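Local coordinates for protein alcohol dehydrogenase (Escherichia coli, PDB 5VM2) that probably catalyses NAD(P)-dependent oxidation of an alcohol group, as other zinc-containing alcohol dehydrogenases do, although its substrate is not known, at residues H317-D320 and Q326-E329; G45-P50 and E330-K335; D141-M146 and V299-I304. One frame throughout, in Å; residues are numbered along the deposited sequence.

Overall arrangement
All three contacts are made by van der Waals packing, without a hydrogen bond across, but they sit differently in the medium-chain dehydrogenase fold; in contacts 2 and 3 an oxygen takes part in the closest touch. Contacts 1 and 2 share helix 324-333: its earlier turn covers Tyr319 of strand 315-320, its last turn meets helix 41-48. Their centres lie 11 Å apart, and Tyr319 and Glu330 tie them together. Contact 1 is largely buried and aromatic; contact 2 is only partly buried and ends in an acid. Contact 3, about 28 Å between centres from contact 2 and on the opposite side of the chain's centre, is wholly buried and depends on one methionine; near it, Met146 touches Ile318 of strand 315-320, outside the touching residues of either contact.

Contact 1 of 3, residues H317-D320 and Q326-E329; sequences HIYD and QAFE
Strand 315-320 and helix 324-333 come together with the CA atoms of Tyr319 and Ala327 only 6.0 Å apart, the nearest pair of CA atoms between residues 317-320 and 326-329. The two elements open a beta-alpha-beta unit that is completed by strand 340-344, which pairs in parallel with the first strand. Such a unit illustrates how a helix with a small residue can settle directly on its own sheet. Tyr319 points toward the helix: chi1 of -56° sends the ring that way, and chi2 near 90° turns its face to Ala327. Ala327 covers one face: its CA stands 3.6 Å from the ring centroid, 12° off the ring normal, a CH-pi contact. Its methyl group sits over the inner end of the same face, near CB and CG. Gln326 adds a lesser contact from an oblique direction, while its amide NE2 is engaged by Glu330 OE2. The same carboxylate, through OE1, is hydrogen-bonded to Tyr319 OH, so the phenol is fixed at its outer end as well as over its face. The tightest touch falls where the ring joins its stem, with Ala327 CB 3.4 Å from Tyr319 CG.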
# COMPACT_ATOMS: atom_id res chain seq x y z
N HIS A 317 -5.72 14.83 1.41
CA HIS A 317 -7.16 15.01 1.35
C HIS A 317 -7.83 14.04 2.31
O HIS A 317 -7.50 12.85 2.34
CB HIS A 317 -7.70 14.78 -0.07
CG HIS A 317 -7.11 15.70 -1.09
ND1 HIS A 317 -5.94 15.42 -1.76
CD2 HIS A 317 -7.55 16.89 -1.57
CE1 HIS A 317 -5.67 16.40 -2.60
NE2 HIS A 317 -6.63 17.30 -2.51
N ILE A 318 -8.79 14.55 3.09
CA ILE A 318 -9.61 13.74 3.98
C ILE A 318 -11.06 13.96 3.60
O ILE A 318 -11.54 15.10 3.59
CB ILE A 318 -9.37 14.09 5.46
CG1 ILE A 318 -7.92 13.80 5.85
CG2 ILE A 318 -10.33 13.32 6.35
CD1 ILE A 318 -7.55 14.30 7.23
N TYR A 319 -11.76 12.88 3.29
CA TYR A 319 -13.16 12.89 2.88
C TYR A 319 -14.03 12.33 4.00
O TYR A 319 -13.63 11.40 4.71
CB TYR A 319 -13.38 12.07 1.61
CG TYR A 319 -12.54 12.51 0.43
CD1 TYR A 319 -11.28 11.96 0.21
CD2 TYR A 319 -12.99 13.48 -0.45
CE1 TYR A 319 -10.51 12.36 -0.86
CE2 TYR A 319 -12.22 13.89 -1.52
CZ TYR A 319 -10.98 13.32 -1.72
OH TYR A 319 -10.21 13.72 -2.79
N ASP A 320 -15.21 12.91 4.20
CA ASP A 320 -16.19 12.29 5.08
C ASP A 320 -16.77 11.04 4.41
O ASP A 320 -16.84 10.94 3.19
CB ASP A 320 -17.31 13.27 5.42
CG ASP A 320 -16.93 14.24 6.53
OD1 ASP A 320 -16.08 13.86 7.37
OD2 ASP A 320 -17.47 15.36 6.57
N GLN A 326 -17.82 11.46 -4.08
CA GLN A 326 -16.86 12.48 -4.48
C GLN A 326 -15.43 12.02 -4.21
O GLN A 326 -14.53 12.25 -5.03
CB GLN A 326 -17.15 13.78 -3.73
CG GLN A 326 -15.94 14.67 -3.54
CD GLN A 326 -16.30 16.03 -2.97
OE1 GLN A 326 -17.35 16.20 -2.34
NE2 GLN A 326 -15.44 17.01 -3.20
N ALA A 327 -15.21 11.35 -3.07
CA ALA A 327 -13.88 10.83 -2.75
C ALA A 327 -13.32 9.99 -3.88
O ALA A 327 -12.13 10.10 -4.22
CB ALA A 327 -13.94 10.01 -1.46
N PHE A 328 -14.15 9.15 -4.50
CA PHE A 328 -13.66 8.29 -5.57
C PHE A 328 -13.62 9.02 -6.91
O PHE A 328 -12.72 8.76 -7.71
CB PHE A 328 -14.50 7.02 -5.66
CG PHE A 328 -14.06 5.95 -4.71
CD1 PHE A 328 -12.94 5.18 -4.99
CD2 PHE A 328 -14.73 5.73 -3.52
CE1 PHE A 328 -12.51 4.20 -4.12
CE2 PHE A 328 -14.31 4.74 -2.64
CZ PHE A 328 -13.20 3.98 -2.94
N GLU A 329 -14.56 9.92 -7.16
CA GLU A 329 -14.50 10.74 -8.36
C GLU A 329 -13.23 11.58 -8.38
O GLU A 329 -12.48 11.57 -9.37
CB GLU A 329 -15.74 11.62 -8.47
CG GLU A 329 -17.02 10.85 -8.76
CD GLU A 329 -18.26 11.73 -8.71
OE1 GLU A 329 -18.12 12.95 -8.49
OE2 GLU A 329 -19.37 11.20 -8.91

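Contact 2 of 3, residues G45-P50 and E330-K335; sequences GFESGP and ESVNNK
The Phe46 ring meets Val332 at its edge, near the ring plane, where methyl CG2 lies 4.1 Å from Phe46 CE2 and about as far from CD2. Phe46 also meets the ring of Phe328, one turn earlier on the helix that carries Val332, with the two planes inclined at about 25°. A chi1 of 163° turns the Phe46 ring away from its own backbone N and out to the last turn of helix 324-333. The nearest CA atoms of the two segments, those of Glu47 and Val332, are nevertheless 8.4 Å apart, so side chains alone bridge the helices. Glu47 approaches Val332 from the opposite direction, its CG 3.9 Å from Val332 CG2. Beyond CG the chain is extended, and this lays the carboxylate against both methyls, the closest touch being Glu47 OE1 3.4 Å from Val332 CG1. Val43, one turn back on helix 41-48, also touches Val332. Since no hydrogen bond or salt bridge spans the two segments, the contact rests on van der Waals packing, apolar on the Phe46 side, with a carboxylate against methyls on the Glu47 side; Glu47 being exposed, that carboxylate probably keeps part of its hydration.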
# COMPACT_ATOMS: atom_id res chain seq x y z
N GLY A 45 -10.82 -0.54 -8.58
CA GLY A 45 -12.06 -1.25 -8.30
C GLY A 45 -13.28 -0.38 -8.55
O GLY A 45 -14.27 -0.84 -9.10
N PHE A 46 -13.21 0.89 -8.14
CA PHE A 46 -14.31 1.81 -8.37
C PHE A 46 -14.54 2.03 -9.86
O PHE A 46 -15.69 2.15 -10.31
CB PHE A 46 -14.01 3.13 -7.66
CG PHE A 46 -14.85 4.29 -8.12
CD1 PHE A 46 -16.14 4.48 -7.65
CD2 PHE A 46 -14.33 5.23 -9.01
CE1 PHE A 46 -16.90 5.55 -8.06
CE2 PHE A 46 -15.08 6.31 -9.43
CZ PHE A 46 -16.37 6.47 -8.96
N GLU A 47 -13.47 2.07 -10.65
CA GLU A 47 -13.59 2.36 -12.08
C GLU A 47 -14.03 1.14 -12.88
O GLU A 47 -14.76 1.29 -13.87
CB GLU A 47 -12.26 2.87 -12.63
CG GLU A 47 -11.86 4.25 -12.14
CD GLU A 47 -10.71 4.83 -12.95
OE1 GLU A 47 -10.98 5.58 -13.91
OE2 GLU A 47 -9.54 4.53 -12.62
N SER A 48 -13.59 -0.06 -12.49
CA SER A 48 -13.77 -1.24 -13.33
C SER A 48 -14.53 -2.38 -12.65
O SER A 48 -14.91 -3.33 -13.34
CB SER A 48 -12.41 -1.78 -13.78
OG SER A 48 -11.65 -0.77 -14.44
N GLY A 49 -14.75 -2.32 -11.35
CA GLY A 49 -15.18 -3.49 -10.61
C GLY A 49 -14.03 -4.46 -10.46
O GLY A 49 -13.00 -4.33 -11.12
N PRO A 50 -14.18 -5.45 -9.59
CA PRO A 50 -13.08 -6.40 -9.38
C PRO A 50 -12.86 -7.25 -10.62
O PRO A 50 -13.79 -7.53 -11.38
CB PRO A 50 -13.57 -7.25 -8.20
CG PRO A 50 -15.05 -7.17 -8.27
CD PRO A 50 -15.38 -5.80 -8.81
N GLU A 330 -12.96 12.30 -7.29
CA GLU A 330 -11.77 13.14 -7.23
C GLU A 330 -10.49 12.31 -7.29
O GLU A 330 -9.49 12.75 -7.86
CB GLU A 330 -11.79 14.00 -5.97
CG GLU A 330 -12.85 15.08 -5.99
CD GLU A 330 -12.70 16.07 -4.87
OE1 GLU A 330 -11.81 15.88 -4.01
OE2 GLU A 330 -13.47 17.06 -4.84
N SER A 331 -10.51 11.11 -6.71
CA SER A 331 -9.36 10.22 -6.81
C SER A 331 -9.09 9.79 -8.24
O SER A 331 -7.98 9.34 -8.55
CB SER A 331 -9.56 9.00 -5.91
OG SER A 331 -9.67 9.39 -4.55
N VAL A 332 -10.08 9.92 -9.12
CA VAL A 332 -9.87 9.70 -10.55
C VAL A 332 -9.59 11.01 -11.27
O VAL A 332 -8.64 11.11 -12.05
CB VAL A 332 -11.09 8.97 -11.16
CG1 VAL A 332 -10.86 8.70 -12.63
CG2 VAL A 332 -11.38 7.69 -10.40
N ASN A 333 -10.40 12.04 -11.01
CA ASN A 333 -10.30 13.28 -11.77
C ASN A 333 -9.05 14.07 -11.38
O ASN A 333 -8.29 14.50 -12.25
CB ASN A 333 -11.56 14.13 -11.54
CG ASN A 333 -12.83 13.33 -11.71
OD1 ASN A 333 -12.87 12.34 -12.45
ND2 ASN A 333 -13.89 13.74 -11.02
N ASN A 334 -8.84 14.28 -10.09
CA ASN A 334 -7.70 15.07 -9.63
C ASN A 334 -6.61 14.17 -9.07
O ASN A 334 -6.08 14.42 -7.98
CB ASN A 334 -8.14 16.09 -8.59
CG ASN A 334 -7.14 17.23 -8.43
OD1 ASN A 334 -6.27 17.43 -9.28
ND2 ASN A 334 -7.26 17.98 -7.35
N LYS A 335 -6.26 13.11 -9.81
CA LYS A 335 -5.10 12.31 -9.47
C LYS A 335 -3.82 13.14 -9.45
O LYS A 335 -2.85 12.76 -8.79
CB LYS A 335 -4.96 11.16 -10.48
CG LYS A 335 -4.56 9.82 -9.88
CD LYS A 335 -4.61 8.73 -10.94
CE LYS A 335 -3.74 7.54 -10.55
NZ LYS A 335 -2.31 7.93 -10.41

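Contact 3 of 3, residues D141-M146 and V299-I304; sequences DNMDTM and VTIEAI
Met143 reaches across to Ile301 and Ile304, one turn apart on helix 297-305, and its terminal methyl makes the closest approaches. The contact belongs to the medium-chain dehydrogenase architecture, in which a GroES-like catalytic domain is joined to a Rossmann-type nucleotide-binding domain; here the loop leading into helix 145-163 packs against a short helix that lies far along the sequence. The tight part is small and buried. Met143 CG is anti to the backbone N (chi1 -176°) and the next torsion is also extended, which carries the sulfur toward helix 297-305, while a bend at chi3 (-52°) brings CE onto the helix. Its course is roughly at right angles to the side chain of Ile304, whose CG2 lies 3.8 Å from Met143 CE. Ile301 CG2 is at a similar 3.9 Å from that methyl carbon. Both isoleucines also touch Val151, so helix 145-163 continues the apolar layer. The looser margin is polar: exposed Asn142 does not contact residues 299-304, but its OD1 is hydrogen-bonded to Ser305 OG just beyond them. The solvent side of the helix carries Glu302, whose CB points away from the loop. Farther along the loop, Asp144 at the N-cap of helix 145-163 uses OD1 to accept a hydrogen bond from Glu147 N and OD2 to form a salt bridge with Lys312. Back in the tight part, the same methyl lies against the helix backbone as well as its side chains, with Met143 CE 3.3 Å from Ile301 O.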
# COMPACT_ATOMS: atom_id res chain seq x y z
N ASP A 141 0.32 4.51 21.67
CA ASP A 141 -0.48 5.63 22.14
C ASP A 141 -0.25 6.89 21.32
O ASP A 141 -1.17 7.69 21.14
CB ASP A 141 -0.19 5.89 23.62
CG ASP A 141 -0.76 4.81 24.52
OD1 ASP A 141 -1.47 3.91 24.01
OD2 ASP A 141 -0.51 4.87 25.74
N ASN A 142 0.96 7.07 20.79
CA ASN A 142 1.30 8.26 20.03
C ASN A 142 0.99 8.13 18.54
O ASN A 142 1.46 8.95 17.74
CB ASN A 142 2.78 8.62 20.23
CG ASN A 142 3.72 7.76 19.39
OD1 ASN A 142 3.40 6.63 19.02
ND2 ASN A 142 4.89 8.30 19.09
N MET A 143 0.22 7.11 18.15
CA MET A 143 -0.15 6.87 16.76
C MET A 143 -1.67 6.83 16.65
O MET A 143 -2.31 5.95 17.23
CB MET A 143 0.46 5.57 16.25
CG MET A 143 0.21 5.30 14.79
SD MET A 143 0.99 3.79 14.20
CE MET A 143 2.66 4.04 14.75
N ASP A 144 -2.24 7.79 15.91
CA ASP A 144 -3.69 7.85 15.82
C ASP A 144 -4.19 6.87 14.76
O ASP A 144 -3.41 6.22 14.05
CB ASP A 144 -4.15 9.29 15.53
CG ASP A 144 -3.53 9.87 14.27
OD1 ASP A 144 -3.70 9.26 13.18
OD2 ASP A 144 -2.91 10.94 14.36
N THR A 145 -5.51 6.77 14.64
CA THR A 145 -6.07 5.76 13.75
C THR A 145 -5.91 6.11 12.28
O THR A 145 -5.97 5.21 11.43
CB THR A 145 -7.55 5.53 14.08
OG1 THR A 145 -8.22 6.79 14.19
CG2 THR A 145 -7.68 4.77 15.40
N MET A 146 -5.70 7.39 11.95
CA MET A 146 -5.37 7.72 10.56
C MET A 146 -3.97 7.25 10.21
O MET A 146 -3.74 6.74 9.10
CB MET A 146 -5.51 9.21 10.31
CG MET A 146 -5.34 9.55 8.84
SD MET A 146 -5.30 11.31 8.49
CE MET A 146 -3.71 11.75 9.19
N VAL A 299 7.30 -3.99 12.43
CA VAL A 299 8.45 -3.12 12.17
C VAL A 299 8.00 -1.81 11.52
O VAL A 299 8.64 -0.76 11.72
CB VAL A 299 9.50 -3.85 11.32
CG1 VAL A 299 9.01 -4.08 9.90
CG2 VAL A 299 10.81 -3.06 11.31
N THR A 300 6.91 -1.83 10.75
CA THR A 300 6.42 -0.61 10.12
C THR A 300 5.75 0.29 11.15
O THR A 300 5.98 1.50 11.18
CB THR A 300 5.46 -0.95 8.98
OG1 THR A 300 6.11 -1.83 8.05
CG2 THR A 300 5.01 0.31 8.26
N ILE A 301 4.92 -0.30 12.01
CA ILE A 301 4.33 0.45 13.12
C ILE A 301 5.43 1.07 13.98
O ILE A 301 5.36 2.24 14.36
CB ILE A 301 3.41 -0.46 13.95
CG1 ILE A 301 2.17 -0.84 13.13
CG2 ILE A 301 3.00 0.22 15.24
CD1 ILE A 301 1.37 -1.99 13.74
N GLU A 302 6.47 0.28 14.29
CA GLU A 302 7.63 0.80 15.01
C GLU A 302 8.20 2.03 14.32
O GLU A 302 8.45 3.06 14.95
CB GLU A 302 8.73 -0.26 15.10
CG GLU A 302 8.57 -1.39 16.09
CD GLU A 302 9.71 -2.39 15.98
OE1 GLU A 302 10.88 -1.95 15.85
OE2 GLU A 302 9.46 -3.61 15.99
N ALA A 303 8.43 1.92 13.01
CA ALA A 303 9.08 3.00 12.27
C ALA A 303 8.24 4.27 12.28
O ALA A 303 8.78 5.37 12.44
CB ALA A 303 9.37 2.54 10.84
N ILE A 304 6.93 4.13 12.12
CA ILE A 304 6.06 5.31 12.13
C ILE A 304 5.98 5.90 13.53
O ILE A 304 6.10 7.12 13.72
CB ILE A 304 4.67 4.95 11.57
CG1 ILE A 304 4.79 4.57 10.09
CG2 ILE A 304 3.71 6.11 11.78
CD1 ILE A 304 3.63 3.75 9.56